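Local coordinates for secreted effector CSEP0064 (Blumeria graminis f. sp. hordei, PDB 6FMB), which binds host RNA without cleaving it and inhibits the degradation of host ribosomal RNA induced by ribosome-inactivating proteins, thereby preventing host cell death, at residues A37-G42 with G49-F54; Q53-D58 with G66-Y71. All blocks are in the same frame, centred on the assembly; numbering follows the deposited sequence.

Two neighbouring seams of one antiparallel sheet illustrate how a small RNase-like fold is stitched together. The sheet runs in the order 37-39, 51-56, 70-75, 81-85, and both contacts use strand 51-56: contact 1 pairs its first half with 37-39, one of the two outermost strands, contact 2 pairs its second half with the start of strand 70-75. The second segment of contact 1 overlaps the first of contact 2 at Gln-53 and Phe-54, with the two centres about 16 Å apart. Contact 1 is a surface contact and contact 2 is partly buried; strand 51-56, lying between 37-39 and 70-75, joins the edge strand to the inner part of the sheet in this non-catalytic relative of fungal RNases.

Contact 1 (A37-G42 with G49-F54); sequences ATFIIG and GEVRQF
The carbonyl oxygens of Gly-49 and Phe-39 are joined by a water that donates to both, at 2.9 Å to Gly-49 O and 2.8 Å to Phe-39 O. Next, Glu-50 stretches out with CG anti to its own N (chi1 -180°), bringing OE1 within 4.0 Å of Ile-40 CG2. Val-51 pairs with Phe-39 through two backbone bonds: Val-51 N gives to Phe-39 O at 3.1 Å, and Phe-39 N gives to Val-51 O at 2.8 Å. That same carbonyl oxygen lies in the plane of the Phe-39 ring, at its edge, while Val-51 CG1 lies in loose apolar contact with Phe-39 CD1. This is the antiparallel beta hairpin of strands 37-39 and 51-56, at the margin of the four-stranded sheet. At the non-hydrogen-bonded pair, Arg-52 runs alongside Thr-38, whose CG2 lies over one guanidinium face, 3.9 Å from NE. In the guanidinium plane, Arg-52 NE forms a salt bridge with Glu-50 OE2 (2.7 Å), while NH1 bonds to the carbonyls of Ala-24 and Tyr-27; together these fix the group's rotation. Gln-53 exchanges two backbone bonds with Ala-37, and its side chain, bent at chi2, places OE1 3.6 Å from Ala-37 CB.

Contact 2 (Q53-D58 with G66-Y71); sequences QFPVED and GAVKYY
Strands 51-56 and 70-75 are adjacent in the four-stranded antiparallel sheet, and this contact forms the end of their seam where the chain leaves one strand and, after a long loop, enters the other. Pro-55 lies opposite Tyr-71 in a non-hydrogen-bonded pair. Beyond it, Val-56 N donates to Tyr-70 O at 3.0 Å with a nearly straight N-H...O angle of 169°, although it comes from above the carbonyl plane. A water next to this bond links the two segments, donating to Val-56 O and accepting from Lys-69 N just ahead of strand 70-75, each at 2.9 Å.

Over one face of the Tyr-71 ring, offset toward its rim, sits Gln-53 NE2, 3.5 Å from Tyr-71 CG, with the amide plane perpendicular to the ring. Tyr-71 CG stands between its backbone N and carbonyl carbon (chi1 61°), a turn that swings the ring beneath this nitrogen. Pro-55 meets Val-68 at about a right angle, CG against CG2 at 3.6 Å. Val-56 CG1 presses on Tyr-70 CB at 3.6 Å, and Val-56 O lies in the plane of the Tyr-70 ring, at its edge. Further out on that ring, Asp-58 OD2 comes within 3.7 Å of CE2, the carboxylate tilted 46° to the ring. Lys-69 NZ stays 4.3 Å from Asp-58 OD2, beyond salt-bridge range but near enough that the opposite charges probably attract.

Tyr-70 and Asp-58 both touch Thr-10 and Ile-12 of strand 10-13, Val-56 and Phe-54 pack on helix 14-24, and Tyr-71 meets Phe-84 of strand 81-85.

Contact 1 (A37-G42 with G49-F54)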
loop_
_atom_site.group_PDB
_atom_site.type_symbol
_atom_site.label_atom_id
_atom_site.label_comp_id
_atom_site.label_asym_id
_atom_site.label_seq_id
_atom_site.Cartn_x
_atom_site.Cartn_y
_atom_site.Cartn_z
ATOM N N ALA A 37 -5.955 6.387 4.083
ATOM C CA ALA A 37 -7.388 6.308 3.824
ATOM C C ALA A 37 -7.906 5.051 4.523
ATOM O O ALA A 37 -7.174 4.050 4.651
ATOM C CB ALA A 37 -7.692 6.246 2.329
ATOM N N THR A 38 -9.171 5.080 4.953
ATOM C CA THR A 38 -9.778 3.932 5.616
ATOM C C THR A 38 -11.030 3.490 4.874
ATOM O O THR A 38 -11.777 4.299 4.300
ATOM C CB THR A 38 -10.142 4.217 7.084
ATOM O OG1 THR A 38 -11.158 5.224 7.153
ATOM C CG2 THR A 38 -8.927 4.664 7.868
ATOM N N PHE A 39 -11.259 2.183 4.901
ATOM C CA PHE A 39 -12.427 1.544 4.292
ATOM C C PHE A 39 -13.007 0.637 5.355
ATOM O O PHE A 39 -12.465 -0.435 5.625
ATOM C CB PHE A 39 -12.046 0.746 3.038
ATOM C CG PHE A 39 -11.409 1.585 1.974
ATOM C CD1 PHE A 39 -10.041 1.849 1.991
ATOM C CD2 PHE A 39 -12.172 2.121 0.945
ATOM C CE1 PHE A 39 -9.457 2.640 1.005
ATOM C CE2 PHE A 39 -11.589 2.888 -0.050
ATOM C CZ PHE A 39 -10.233 3.157 -0.014
ATOM N N ILE A 40 -14.087 1.103 5.984
ATOM C CA ILE A 40 -14.649 0.438 7.154
ATOM C C ILE A 40 -15.866 -0.419 6.769
ATOM O O ILE A 40 -16.227 -0.553 5.605
ATOM C CB ILE A 40 -14.963 1.473 8.291
ATOM C CG1 ILE A 40 -16.071 2.475 7.894
ATOM C CG2 ILE A 40 -13.686 2.216 8.696
ATOM C CD1 ILE A 40 -16.698 3.172 9.092
ATOM N N ILE A 41 -16.477 -1.029 7.771
ATOM C CA ILE A 41 -17.653 -1.857 7.574
ATOM C C ILE A 41 -18.730 -1.088 6.792
ATOM O O ILE A 41 -18.983 0.095 7.043
ATOM C CB ILE A 41 -18.175 -2.419 8.927
ATOM C CG1 ILE A 41 -19.258 -3.482 8.703
ATOM C CG2 ILE A 41 -18.677 -1.301 9.845
ATOM C CD1 ILE A 41 -19.567 -4.284 9.954
ATOM N N GLY A 42 -19.326 -1.776 5.822
ATOM C CA GLY A 42 -20.226 -1.171 4.844
ATOM C C GLY A 42 -19.577 -0.665 3.555
ATOM O O GLY A 42 -20.288 -0.410 2.571
ATOM N N GLY A 49 -12.641 -7.184 6.418
ATOM C CA GLY A 49 -12.280 -6.358 7.583
ATOM C C GLY A 49 -11.786 -4.983 7.143
ATOM O O GLY A 49 -11.733 -4.682 5.956
ATOM N N GLU A 50 -11.433 -4.136 8.105
ATOM C CA GLU A 50 -11.000 -2.782 7.762
ATOM C C GLU A 50 -9.788 -2.830 6.836
ATOM O O GLU A 50 -8.830 -3.558 7.102
ATOM C CB GLU A 50 -10.663 -1.961 9.016
ATOM C CG GLU A 50 -10.208 -0.537 8.718
ATOM C CD GLU A 50 -9.974 0.329 9.966
ATOM O OE1 GLU A 50 -10.820 0.400 10.813
ATOM O OE2 GLU A 50 -8.914 0.948 10.046
ATOM N N VAL A 51 -9.847 -2.054 5.755
ATOM C CA VAL A 51 -8.734 -1.920 4.811
ATOM C C VAL A 51 -8.230 -0.473 4.856
ATOM O O VAL A 51 -9.017 0.472 5.040
ATOM C CB VAL A 51 -9.174 -2.343 3.385
ATOM C CG1 VAL A 51 -8.174 -1.910 2.320
ATOM C CG2 VAL A 51 -9.353 -3.848 3.331
ATOM N N ARG A 52 -6.920 -0.318 4.701
ATOM C CA ARG A 52 -6.278 0.981 4.674
ATOM C C ARG A 52 -5.378 1.116 3.449
ATOM O O ARG A 52 -4.766 0.145 2.974
ATOM C CB ARG A 52 -5.486 1.226 5.961
ATOM C CG ARG A 52 -6.387 1.416 7.168
ATOM C CD ARG A 52 -5.614 1.707 8.433
ATOM N NE ARG A 52 -6.531 2.103 9.492
ATOM C CZ ARG A 52 -6.244 2.925 10.494
ATOM N NH1 ARG A 52 -5.021 3.383 10.665
ATOM N NH2 ARG A 52 -7.199 3.246 11.355
ATOM N N GLN A 53 -5.312 2.357 2.953
ATOM C CA GLN A 53 -4.448 2.757 1.847
ATOM C C GLN A 53 -3.281 3.575 2.400
ATOM O O GLN A 53 -3.517 4.545 3.125
ATOM C CB GLN A 53 -5.211 3.586 0.819
ATOM C CG GLN A 53 -4.397 3.947 -0.430
ATOM C CD GLN A 53 -4.584 5.352 -0.948
ATOM O OE1 GLN A 53 -5.236 6.164 -0.324
ATOM N NE2 GLN A 53 -3.964 5.650 -2.085
ATOM N N PHE A 54 -2.037 3.187 2.063
ATOM C CA PHE A 54 -0.876 3.941 2.548
ATOM C C PHE A 54 0.163 3.961 1.441
ATOM O O PHE A 54 0.398 2.934 0.784
ATOM C CB PHE A 54 -0.314 3.331 3.845
ATOM C CG PHE A 54 0.627 4.255 4.582
ATOM C CD1 PHE A 54 0.142 5.216 5.471
ATOM C CD2 PHE A 54 2.008 4.178 4.401
ATOM C CE1 PHE A 54 0.995 6.094 6.115
ATOM C CE2 PHE A 54 2.865 5.051 5.067
ATOM C CZ PHE A 54 2.351 6.009 5.930
HETATM O O HOH W 1 -13.838 -2.851 5.291
#

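Contact 2 (Q53-D58 with G66-Y71)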
loop_
_atom_site.group_PDB
_atom_site.type_symbol
_atom_site.label_atom_id
_atom_site.label_comp_id
_atom_site.label_asym_id
_atom_site.label_seq_id
_atom_site.Cartn_x
_atom_site.Cartn_y
_atom_site.Cartn_z
ATOM N N GLN A 53 -5.312 2.357 2.953
ATOM C CA GLN A 53 -4.448 2.757 1.847
ATOM C C GLN A 53 -3.281 3.575 2.400
ATOM O O GLN A 53 -3.517 4.545 3.125
ATOM C CB GLN A 53 -5.211 3.586 0.819
ATOM C CG GLN A 53 -4.397 3.947 -0.430
ATOM C CD GLN A 53 -4.584 5.352 -0.948
ATOM O OE1 GLN A 53 -5.236 6.164 -0.324
ATOM N NE2 GLN A 53 -3.964 5.650 -2.085
ATOM N N PHE A 54 -2.037 3.187 2.063
ATOM C CA PHE A 54 -0.876 3.941 2.548
ATOM C C PHE A 54 0.163 3.961 1.441
ATOM O O PHE A 54 0.398 2.934 0.784
ATOM C CB PHE A 54 -0.314 3.331 3.845
ATOM C CG PHE A 54 0.627 4.255 4.582
ATOM C CD1 PHE A 54 0.142 5.216 5.471
ATOM C CD2 PHE A 54 2.008 4.178 4.401
ATOM C CE1 PHE A 54 0.995 6.094 6.115
ATOM C CE2 PHE A 54 2.865 5.051 5.067
ATOM C CZ PHE A 54 2.351 6.009 5.930
ATOM N N PRO A 55 0.801 5.121 1.201
ATOM C CA PRO A 55 1.757 5.169 0.099
ATOM C C PRO A 55 3.049 4.384 0.366
ATOM O O PRO A 55 3.407 4.117 1.525
ATOM C CB PRO A 55 2.048 6.686 -0.057
ATOM C CG PRO A 55 0.896 7.379 0.606
ATOM C CD PRO A 55 0.614 6.478 1.778
ATOM N N VAL A 56 3.747 4.027 -0.711
ATOM C CA VAL A 56 5.016 3.282 -0.627
ATOM C C VAL A 56 5.972 3.870 -1.675
ATOM O O VAL A 56 5.537 4.412 -2.699
ATOM C CB VAL A 56 4.763 1.742 -0.786
ATOM C CG1 VAL A 56 4.327 1.373 -2.190
ATOM C CG2 VAL A 56 5.978 0.895 -0.378
ATOM N N GLU A 57 7.275 3.765 -1.380
ATOM C CA GLU A 57 8.367 4.272 -2.222
ATOM C C GLU A 57 9.023 3.157 -3.013
ATOM O O GLU A 57 9.019 2.002 -2.588
ATOM C CB GLU A 57 9.469 4.867 -1.345
ATOM C CG GLU A 57 9.041 5.983 -0.423
ATOM C CD GLU A 57 8.825 7.284 -1.160
ATOM O OE1 GLU A 57 9.002 7.307 -2.393
ATOM O OE2 GLU A 57 8.500 8.296 -0.517
ATOM N N ASP A 58 9.621 3.516 -4.141
ATOM C CA ASP A 58 10.502 2.606 -4.872
ATOM C C ASP A 58 11.957 2.659 -4.395
ATOM O O ASP A 58 12.757 1.844 -4.812
ATOM C CB ASP A 58 10.375 2.810 -6.399
ATOM C CG ASP A 58 10.925 4.146 -6.908
ATOM O OD1 ASP A 58 11.744 4.790 -6.236
ATOM O OD2 ASP A 58 10.576 4.528 -8.044
ATOM N N GLY A 66 4.070 14.578 0.095
ATOM C CA GLY A 66 4.241 14.884 -1.319
ATOM C C GLY A 66 3.444 13.971 -2.237
ATOM O O GLY A 66 2.450 13.365 -1.841
ATOM N N ALA A 67 3.882 13.905 -3.490
ATOM C CA ALA A 67 3.263 13.086 -4.524
ATOM C C ALA A 67 3.144 11.617 -4.093
ATOM O O ALA A 67 4.044 11.093 -3.423
ATOM C CB ALA A 67 4.105 13.162 -5.782
ATOM N N VAL A 68 2.031 10.971 -4.445
ATOM C CA VAL A 68 1.859 9.519 -4.285
ATOM C C VAL A 68 1.923 8.887 -5.681
ATOM O O VAL A 68 1.135 9.223 -6.548
ATOM C CB VAL A 68 0.523 9.195 -3.574
ATOM C CG1 VAL A 68 0.205 7.705 -3.583
ATOM C CG2 VAL A 68 0.549 9.729 -2.154
ATOM N N LYS A 69 2.924 8.041 -5.884
ATOM C CA LYS A 69 3.158 7.299 -7.136
ATOM C C LYS A 69 2.805 5.814 -7.024
ATOM O O LYS A 69 2.380 5.209 -8.015
ATOM C CB LYS A 69 4.632 7.386 -7.545
ATOM C CG LYS A 69 5.070 8.745 -8.095
ATOM C CD LYS A 69 6.570 8.823 -8.403
ATOM C CE LYS A 69 7.068 7.617 -9.200
ATOM N NZ LYS A 69 8.404 7.791 -9.848
ATOM N N TYR A 70 3.078 5.223 -5.856
ATOM C CA TYR A 70 2.737 3.833 -5.526
ATOM C C TYR A 70 2.054 3.799 -4.175
ATOM O O TYR A 70 2.334 4.633 -3.305
ATOM C CB TYR A 70 3.992 2.932 -5.462
ATOM C CG TYR A 70 4.922 3.128 -6.643
ATOM C CD1 TYR A 70 4.633 2.546 -7.873
ATOM C CD2 TYR A 70 6.063 3.928 -6.551
ATOM C CE1 TYR A 70 5.460 2.724 -8.971
ATOM C CE2 TYR A 70 6.896 4.112 -7.655
ATOM C CZ TYR A 70 6.573 3.515 -8.863
ATOM O OH TYR A 70 7.356 3.686 -9.977
ATOM N N TYR A 71 1.182 2.814 -3.978
ATOM C CA TYR A 71 0.528 2.650 -2.683
ATOM C C TYR A 71 0.129 1.216 -2.456
ATOM O O TYR A 71 0.026 0.431 -3.398
ATOM C CB TYR A 71 -0.693 3.576 -2.540
ATOM C CG TYR A 71 -1.809 3.354 -3.553
ATOM C CD1 TYR A 71 -2.839 2.451 -3.290
ATOM C CD2 TYR A 71 -1.872 4.094 -4.737
ATOM C CE1 TYR A 71 -3.865 2.267 -4.194
ATOM C CE2 TYR A 71 -2.913 3.914 -5.645
ATOM C CZ TYR A 71 -3.897 2.992 -5.373
ATOM O OH TYR A 71 -4.927 2.809 -6.278
HETATM O O HOH W 2 4.624 6.975 -3.757
#